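Long-range contacts in G protein alpha subunit (Entamoeba histolytica, PDB 4FID), which binds guanine nucleotides, here GDP, as the alpha subunit of a heterotrimeric G protein and probably relays transmembrane signals: residues D186-V191 / A229-F234; I27-G32 / F156-I161. One frame throughout, in Å; residues are numbered along the deposited sequence.

Contact 1 (D186-V191 / A229-F234); sequences DCAIFV and AVKLIF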
ATOM      1  N   ASP A 186      -6.853  16.591  14.143  1.00 34.60           N
ATOM      2  CA  ASP A 186      -6.280  16.163  15.419  1.00 38.50           C
ATOM      3  C   ASP A 186      -5.011  15.348  15.225  1.00 40.75           C
ATOM      4  O   ASP A 186      -4.077  15.425  16.035  1.00 39.21           O
ATOM      5  CB  ASP A 186      -7.312  15.398  16.254  1.00 34.18           C
ATOM      6  CG  ASP A 186      -8.553  16.235  16.524  1.00 43.89           C
ATOM      7  OD1 ASP A 186      -8.390  17.403  16.943  1.00 48.90           O
ATOM      8  OD2 ASP A 186      -9.680  15.745  16.287  1.00 41.69           O
ATOM      9  N   CYS A 187      -4.981  14.596  14.129  1.00 36.22           N
ATOM     10  CA  CYS A 187      -3.889  13.685  13.857  1.00 36.49           C
ATOM     11  C   CYS A 187      -3.606  13.554  12.361  1.00 35.38           C
ATOM     12  O   CYS A 187      -4.513  13.405  11.545  1.00 39.25           O
ATOM     13  CB  CYS A 187      -4.209  12.313  14.446  1.00 36.54           C
ATOM     14  SG  CYS A 187      -3.025  11.041  14.017  1.00 41.20           S
ATOM     15  N   ALA A 188      -2.333  13.619  12.014  1.00 28.50           N
ATOM     16  CA  ALA A 188      -1.913  13.420  10.645  1.00 28.51           C
ATOM     17  C   ALA A 188      -1.117  12.118  10.578  1.00 27.58           C
ATOM     18  O   ALA A 188      -0.139  11.963  11.271  1.00 29.25           O
ATOM     19  CB  ALA A 188      -1.069  14.598  10.191  1.00 23.09           C
ATOM     20  N   ILE A 189      -1.564  11.167   9.775  1.00 26.44           N
ATOM     21  CA  ILE A 189      -0.837   9.919   9.635  1.00 25.52           C
ATOM     22  C   ILE A 189      -0.106   9.861   8.285  1.00 31.21           C
ATOM     23  O   ILE A 189      -0.736   9.882   7.227  1.00 33.60           O
ATOM     24  CB  ILE A 189      -1.789   8.721   9.770  1.00 25.94           C
ATOM     25  CG1 ILE A 189      -2.495   8.762  11.133  1.00 29.52           C
ATOM     26  CG2 ILE A 189      -1.035   7.403   9.581  1.00 25.56           C
ATOM     27  CD1 ILE A 189      -3.293   7.498  11.463  1.00 28.61           C
ATOM     28  N   PHE A 190       1.223   9.803   8.321  1.00 28.67           N
ATOM     29  CA  PHE A 190       2.001   9.697   7.091  1.00 32.81           C
ATOM     30  C   PHE A 190       2.348   8.236   6.808  1.00 35.27           C
ATOM     31  O   PHE A 190       2.971   7.569   7.629  1.00 30.95           O
ATOM     32  CB  PHE A 190       3.283  10.549   7.161  1.00 31.18           C
ATOM     33  CG  PHE A 190       4.135  10.477   5.919  1.00 34.03           C
ATOM     34  CD1 PHE A 190       3.779  11.181   4.771  1.00 39.11           C
ATOM     35  CD2 PHE A 190       5.293   9.711   5.897  1.00 35.05           C
ATOM     36  CE1 PHE A 190       4.561  11.127   3.615  1.00 37.76           C
ATOM     37  CE2 PHE A 190       6.082   9.638   4.740  1.00 37.79           C
ATOM     38  CZ  PHE A 190       5.716  10.358   3.602  1.00 40.98           C
ATOM     39  N   VAL A 191       1.933   7.749   5.642  1.00 31.62           N
ATOM     40  CA  VAL A 191       2.206   6.389   5.240  1.00 22.49           C
ATOM     41  C   VAL A 191       3.313   6.357   4.211  1.00 26.70           C
ATOM     42  O   VAL A 191       3.336   7.172   3.267  1.00 28.58           O
ATOM     43  CB  VAL A 191       0.973   5.729   4.603  1.00 22.65           C
ATOM     44  CG1 VAL A 191       1.183   4.188   4.486  1.00 15.67           C
ATOM     45  CG2 VAL A 191      -0.271   6.060   5.389  1.00 21.91           C
ATOM     46  N   ALA A 229      -1.524  19.033  15.323  1.00 49.29           N
ATOM     47  CA  ALA A 229      -1.807  17.634  14.986  1.00 40.37           C
ATOM     48  C   ALA A 229      -0.691  16.682  15.391  1.00 38.33           C
ATOM     49  O   ALA A 229       0.484  16.947  15.141  1.00 40.60           O
ATOM     50  CB  ALA A 229      -2.155  17.470  13.506  1.00 27.86           C
ATOM     51  N   VAL A 230      -1.076  15.581  16.032  1.00 42.07           N
ATOM     52  CA  VAL A 230      -0.158  14.479  16.326  1.00 39.08           C
ATOM     53  C   VAL A 230       0.370  13.904  15.024  1.00 35.29           C
ATOM     54  O   VAL A 230      -0.380  13.715  14.069  1.00 36.30           O
ATOM     55  CB  VAL A 230      -0.854  13.333  17.109  1.00 44.74           C
ATOM     56  CG1 VAL A 230       0.178  12.415  17.732  1.00 47.79           C
ATOM     57  CG2 VAL A 230      -1.725  13.894  18.186  1.00 51.41           C
ATOM     58  N   LYS A 231       1.659  13.603  14.989  1.00 36.83           N
ATOM     59  CA  LYS A 231       2.267  13.063  13.785  1.00 33.61           C
ATOM     60  C   LYS A 231       2.642  11.595  13.971  1.00 30.41           C
ATOM     61  O   LYS A 231       3.469  11.249  14.830  1.00 35.28           O
ATOM     62  CB  LYS A 231       3.505  13.879  13.424  1.00 36.03           C
ATOM     63  CG  LYS A 231       3.322  15.395  13.519  1.00 40.16           C
ATOM     64  CD  LYS A 231       2.295  15.906  12.516  1.00 38.13           C
ATOM     65  CE  LYS A 231       2.488  17.388  12.294  1.00 41.75           C
ATOM     66  NZ  LYS A 231       2.573  18.136  13.571  1.00 44.98           N
ATOM     67  N   LEU A 232       2.041  10.740  13.155  1.00 21.86           N
ATOM     68  CA  LEU A 232       2.312   9.311  13.172  1.00 23.78           C
ATOM     69  C   LEU A 232       2.882   8.915  11.832  1.00 28.84           C
ATOM     70  O   LEU A 232       2.523   9.499  10.809  1.00 36.53           O
ATOM     71  CB  LEU A 232       1.011   8.522  13.384  1.00 29.11           C
ATOM     72  CG  LEU A 232       0.555   8.258  14.821  1.00 33.44           C
ATOM     73  CD1 LEU A 232       0.491   9.568  15.608  1.00 35.16           C
ATOM     74  CD2 LEU A 232      -0.787   7.501  14.868  1.00 24.54           C
ATOM     75  N   ILE A 233       3.742   7.906  11.816  1.00 26.97           N
ATOM     76  CA  ILE A 233       4.233   7.378  10.557  1.00 27.32           C
ATOM     77  C   ILE A 233       3.945   5.903  10.502  1.00 27.40           C
ATOM     78  O   ILE A 233       4.322   5.174  11.414  1.00 34.86           O
ATOM     79  CB  ILE A 233       5.747   7.566  10.401  1.00 28.85           C
ATOM     80  CG1 ILE A 233       6.091   9.037  10.312  1.00 31.59           C
ATOM     81  CG2 ILE A 233       6.246   6.886   9.130  1.00 32.45           C
ATOM     82  CD1 ILE A 233       7.552   9.252  10.059  1.00 38.25           C
ATOM     83  N   PHE A 234       3.290   5.455   9.437  1.00 20.40           N
ATOM     84  CA  PHE A 234       3.115   4.024   9.230  1.00 24.39           C
ATOM     85  C   PHE A 234       4.138   3.594   8.207  1.00 25.15           C
ATOM     86  O   PHE A 234       4.092   3.996   7.048  1.00 29.94           O
ATOM     87  CB  PHE A 234       1.705   3.658   8.732  1.00 22.46           C
ATOM     88  CG  PHE A 234       0.616   3.771   9.778  1.00 24.75           C
ATOM     89  CD1 PHE A 234       0.907   4.136  11.086  1.00 26.57           C
ATOM     90  CD2 PHE A 234      -0.712   3.513   9.436  1.00 27.76           C
ATOM     91  CE1 PHE A 234      -0.107   4.250  12.044  1.00 26.50           C
ATOM     92  CE2 PHE A 234      -1.731   3.614  10.376  1.00 29.70           C
ATOM     93  CZ  PHE A 234      -1.424   3.987  11.692  1.00 33.26           C
TER
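I189 reaches across from its strand to the F234 ring, two residues beyond its bridge partner L232. Its CB carries two branches. I189 CG1 lies 4.2 Å from L232 CB. From there the chain runs on to I189 CD1, which ends 4.0 Å from F234 CZ at the far end of the ring. The other branch, CG2, points anti to the backbone N, which carries it over the ring. I189 CG2 sits over the centre of one face of the F234 ring, 3.8 Å from its centroid and 5° off the normal. This is a CH-pi contact.

The backbones form a parallel pair, C187 to V191 beside V230 to F234. Five N-H...O bonds hold it, given in turn by V230, A188, L232, F190 and F234. They use the carbonyls of A188 and F190 on one strand, of D186 just before it, and of V230 and L232 on the other. A188 N to V230 O is 2.8 Å.

C187 SG meets L232 CD1 at 4.1 Å on the I189 face. On the other face, F190 turns a ring edge to I233 CG2.

These two strands belong to the central sheet of the Ras-like domain. Strand 6-12 flanks 187-193 and bonds to its backbone, while strand 301-307 flanks 230-236. Helix 209-222 covers the face with F190 and I233. Helix 312-332 lies against C187, V230 and L232 on the other face.

Contact 2 (I27-G32 / F156-I161); sequences ILFGGG and FVVKDI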
ATOM      1  N   ILE A  27     -13.531  -1.276   6.609  1.00 36.52           N
ATOM      2  CA  ILE A  27     -13.951  -2.655   6.864  1.00 40.93           C
ATOM      3  C   ILE A  27     -14.032  -2.919   8.371  1.00 43.29           C
ATOM      4  O   ILE A  27     -14.999  -3.497   8.857  1.00 40.47           O
ATOM      5  CB  ILE A  27     -13.019  -3.756   6.252  1.00 34.02           C
ATOM      6  CG1 ILE A  27     -12.893  -3.670   4.725  1.00 30.07           C
ATOM      7  CG2 ILE A  27     -13.564  -5.107   6.602  1.00 30.77           C
ATOM      8  CD1 ILE A  27     -14.196  -3.548   4.057  1.00 43.39           C
ATOM      9  N   LEU A  28     -13.007  -2.491   9.104  1.00 44.32           N
ATOM     10  CA  LEU A  28     -12.883  -2.825  10.523  1.00 40.66           C
ATOM     11  C   LEU A  28     -13.803  -2.026  11.425  1.00 44.43           C
ATOM     12  O   LEU A  28     -14.263  -2.531  12.439  1.00 47.43           O
ATOM     13  CB  LEU A  28     -11.444  -2.623  11.005  1.00 35.08           C
ATOM     14  CG  LEU A  28     -10.381  -3.530  10.389  1.00 34.28           C
ATOM     15  CD1 LEU A  28      -8.961  -3.043  10.715  1.00 32.57           C
ATOM     16  CD2 LEU A  28     -10.601  -4.945  10.863  1.00 29.22           C
ATOM     17  N   PHE A  29     -14.053  -0.770  11.078  1.00 45.62           N
ATOM     18  CA  PHE A  29     -14.796   0.091  11.980  1.00 49.23           C
ATOM     19  C   PHE A  29     -15.980   0.774  11.306  1.00 58.83           C
ATOM     20  O   PHE A  29     -16.945   1.128  11.974  1.00 65.61           O
ATOM     21  CB  PHE A  29     -13.873   1.134  12.612  1.00 49.82           C
ATOM     22  CG  PHE A  29     -12.678   0.551  13.343  1.00 48.88           C
ATOM     23  CD1 PHE A  29     -12.835  -0.103  14.557  1.00 47.56           C
ATOM     24  CD2 PHE A  29     -11.395   0.701  12.836  1.00 42.36           C
ATOM     25  CE1 PHE A  29     -11.737  -0.617  15.236  1.00 44.77           C
ATOM     26  CE2 PHE A  29     -10.306   0.198  13.506  1.00 42.28           C
ATOM     27  CZ  PHE A  29     -10.475  -0.469  14.710  1.00 43.80           C
ATOM     28  N   GLY A  30     -15.897   0.978   9.990  1.00 59.35           N
ATOM     29  CA  GLY A  30     -17.024   1.489   9.228  1.00 59.04           C
ATOM     30  C   GLY A  30     -17.990   0.339   8.987  1.00 60.74           C
ATOM     31  O   GLY A  30     -18.022  -0.620   9.755  1.00 66.49           O
ATOM     32  N   GLY A  31     -18.772   0.409   7.921  1.00 54.93           N
ATOM     33  CA  GLY A  31     -19.653  -0.701   7.605  1.00 58.35           C
ATOM     34  C   GLY A  31     -19.168  -1.594   6.471  1.00 53.84           C
ATOM     35  O   GLY A  31     -19.943  -2.321   5.844  1.00 51.20           O
ATOM     36  N   GLY A  32     -17.877  -1.550   6.194  1.00 45.36           N
ATOM     37  CA  GLY A  32     -17.381  -2.278   5.049  1.00 42.21           C
ATOM     38  C   GLY A  32     -17.996  -1.754   3.769  1.00 42.41           C
ATOM     39  O   GLY A  32     -18.504  -0.633   3.713  1.00 46.14           O
ATOM     40  N   PHE A 156     -15.904   6.415  11.027  1.00 62.46           N
ATOM     41  CA  PHE A 156     -16.048   5.142  11.711  1.00 65.64           C
ATOM     42  C   PHE A 156     -16.166   5.390  13.219  1.00 69.94           C
ATOM     43  O   PHE A 156     -16.215   6.539  13.668  1.00 64.43           O
ATOM     44  CB  PHE A 156     -14.893   4.193  11.376  1.00 59.83           C
ATOM     45  CG  PHE A 156     -13.541   4.830  11.436  1.00 59.68           C
ATOM     46  CD1 PHE A 156     -13.085   5.619  10.396  1.00 61.88           C
ATOM     47  CD2 PHE A 156     -12.712   4.628  12.526  1.00 59.99           C
ATOM     48  CE1 PHE A 156     -11.828   6.213  10.457  1.00 59.09           C
ATOM     49  CE2 PHE A 156     -11.454   5.215  12.588  1.00 53.43           C
ATOM     50  CZ  PHE A 156     -11.014   6.006  11.554  1.00 49.90           C
ATOM     51  N   VAL A 157     -16.253   4.305  13.985  1.00 72.60           N
ATOM     52  CA  VAL A 157     -16.266   4.367  15.442  1.00 66.47           C
ATOM     53  C   VAL A 157     -15.249   3.346  15.919  1.00 62.30           C
ATOM     54  O   VAL A 157     -15.096   2.298  15.307  1.00 64.70           O
ATOM     55  CB  VAL A 157     -17.657   4.008  16.027  1.00 57.66           C
ATOM     56  CG1 VAL A 157     -17.539   3.614  17.489  1.00 61.54           C
ATOM     57  CG2 VAL A 157     -18.637   5.164  15.870  1.00 54.33           C
ATOM     58  N   VAL A 158     -14.526   3.653  16.985  1.00 60.97           N
ATOM     59  CA  VAL A 158     -13.656   2.653  17.593  1.00 65.12           C
ATOM     60  C   VAL A 158     -13.786   2.679  19.118  1.00 69.67           C
ATOM     61  O   VAL A 158     -13.498   3.692  19.763  1.00 64.44           O
ATOM     62  CB  VAL A 158     -12.176   2.754  17.109  1.00 61.28           C
ATOM     63  CG1 VAL A 158     -11.706   4.189  17.067  1.00 60.52           C
ATOM     64  CG2 VAL A 158     -11.253   1.900  17.979  1.00 56.35           C
ATOM     65  N   LYS A 159     -14.253   1.560  19.671  1.00 75.72           N
ATOM     66  CA  LYS A 159     -14.506   1.443  21.100  1.00 79.91           C
ATOM     67  C   LYS A 159     -15.398   2.591  21.578  1.00 75.34           C
ATOM     68  O   LYS A 159     -15.130   3.229  22.600  1.00 71.36           O
ATOM     69  CB  LYS A 159     -13.186   1.394  21.875  1.00 86.20           C
ATOM     70  CG  LYS A 159     -13.320   0.958  23.330  1.00 95.65           C
ATOM     71  CD  LYS A 159     -11.952   0.731  23.977  1.00 98.23           C
ATOM     72  CE  LYS A 159     -12.062   0.598  25.498  1.00 99.57           C
ATOM     73  NZ  LYS A 159     -12.973  -0.507  25.895  1.00 99.96           N
ATOM     74  N   ASP A 160     -16.455   2.848  20.813  1.00 76.30           N
ATOM     75  CA  ASP A 160     -17.426   3.899  21.129  1.00 82.98           C
ATOM     76  C   ASP A 160     -16.813   5.298  21.231  1.00 80.61           C
ATOM     77  O   ASP A 160     -16.782   5.917  22.294  1.00 82.44           O
ATOM     78  CB  ASP A 160     -18.228   3.543  22.384  1.00 90.48           C
ATOM     79  CG  ASP A 160     -19.242   2.439  22.130  1.00 99.09           C
ATOM     80  OD1 ASP A 160     -19.970   2.526  21.117  1.00103.66           O
ATOM     81  OD2 ASP A 160     -19.311   1.486  22.936  1.00 99.48           O
ATOM     82  N   ILE A 161     -16.329   5.776  20.093  1.00 74.70           N
ATOM     83  CA  ILE A 161     -15.687   7.071  19.955  1.00 68.15           C
ATOM     84  C   ILE A 161     -15.737   7.356  18.464  1.00 64.28           C
ATOM     85  O   ILE A 161     -15.299   6.529  17.663  1.00 66.11           O
ATOM     86  CB  ILE A 161     -14.207   7.018  20.394  1.00 66.76           C
ATOM     87  CG1 ILE A 161     -14.080   6.702  21.879  1.00 62.80           C
ATOM     88  CG2 ILE A 161     -13.494   8.328  20.091  1.00 64.71           C
ATOM     89  CD1 ILE A 161     -12.672   6.386  22.284  1.00 58.10           C
TER
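This is an apolar contact between the turn that follows helix 18-28 and the end of strand 152-157, with the residue just after it. That strand is an outermost one of the central sheet and runs antiparallel to 162-167; segment 156-161 turns between them. Helix 18-28 follows the P-loop, so the contact brings the end of the P-loop helix to this hairpin turn. F29 carries it, with F156 and V158 as its main partners. F29 is the first residue to leave helical geometry. Its side chain points toward the strand.

The F29 ring is held between two side chains. V158 CB lies over one face, 4.2 Å from the centroid of the F29 ring and 24° off the normal, a CH-pi contact. L28 CB covers the opposite face. Both are offset toward the rim. V158 CG2 reaches F29 CE1 at 3.8 Å.

F156 meets F29 mostly at the root of the side chain. The two CB atoms, F29 CB and F156 CB, are 3.5 Å apart. The F29 and F156 ring planes differ by 29°, but the rings are slid apart and barely overlap, with centroids 6.0 Å from each other. F156 CB also sits 3.6 Å from G30 N. Beyond this contact, the F156 ring meets F163 on strand 162-167. F319, M320 and V323 of helix 312-332 pack against F29 and V158.

No hydrogen bond joins the two segments. The V157 carbonyl comes near F29 CB and the ring, but as a neighbour of carbon atoms. The join therefore rests on apolar packing that is only partly buried.

Both contacts reach the same mixed sheet, but at different places. Contact 1 joins two neighbouring inner strands, while contact 2 brings the turn after a helix to the end of an outermost strand. Their centres are about 19 Å apart and their nearest atoms about 8 Å, so they do not touch. Helix 312-332 packs on residues of both. The V191 end of contact 1 lies near the nucleotide: the side chain of V191 is about 7 Å from the bound GDP and about 4 Å from that of K18, which binds GDP. Contact 2 is linked to the same site through helix 18-28, which begins at K18 in the P-loop and ends beside F29.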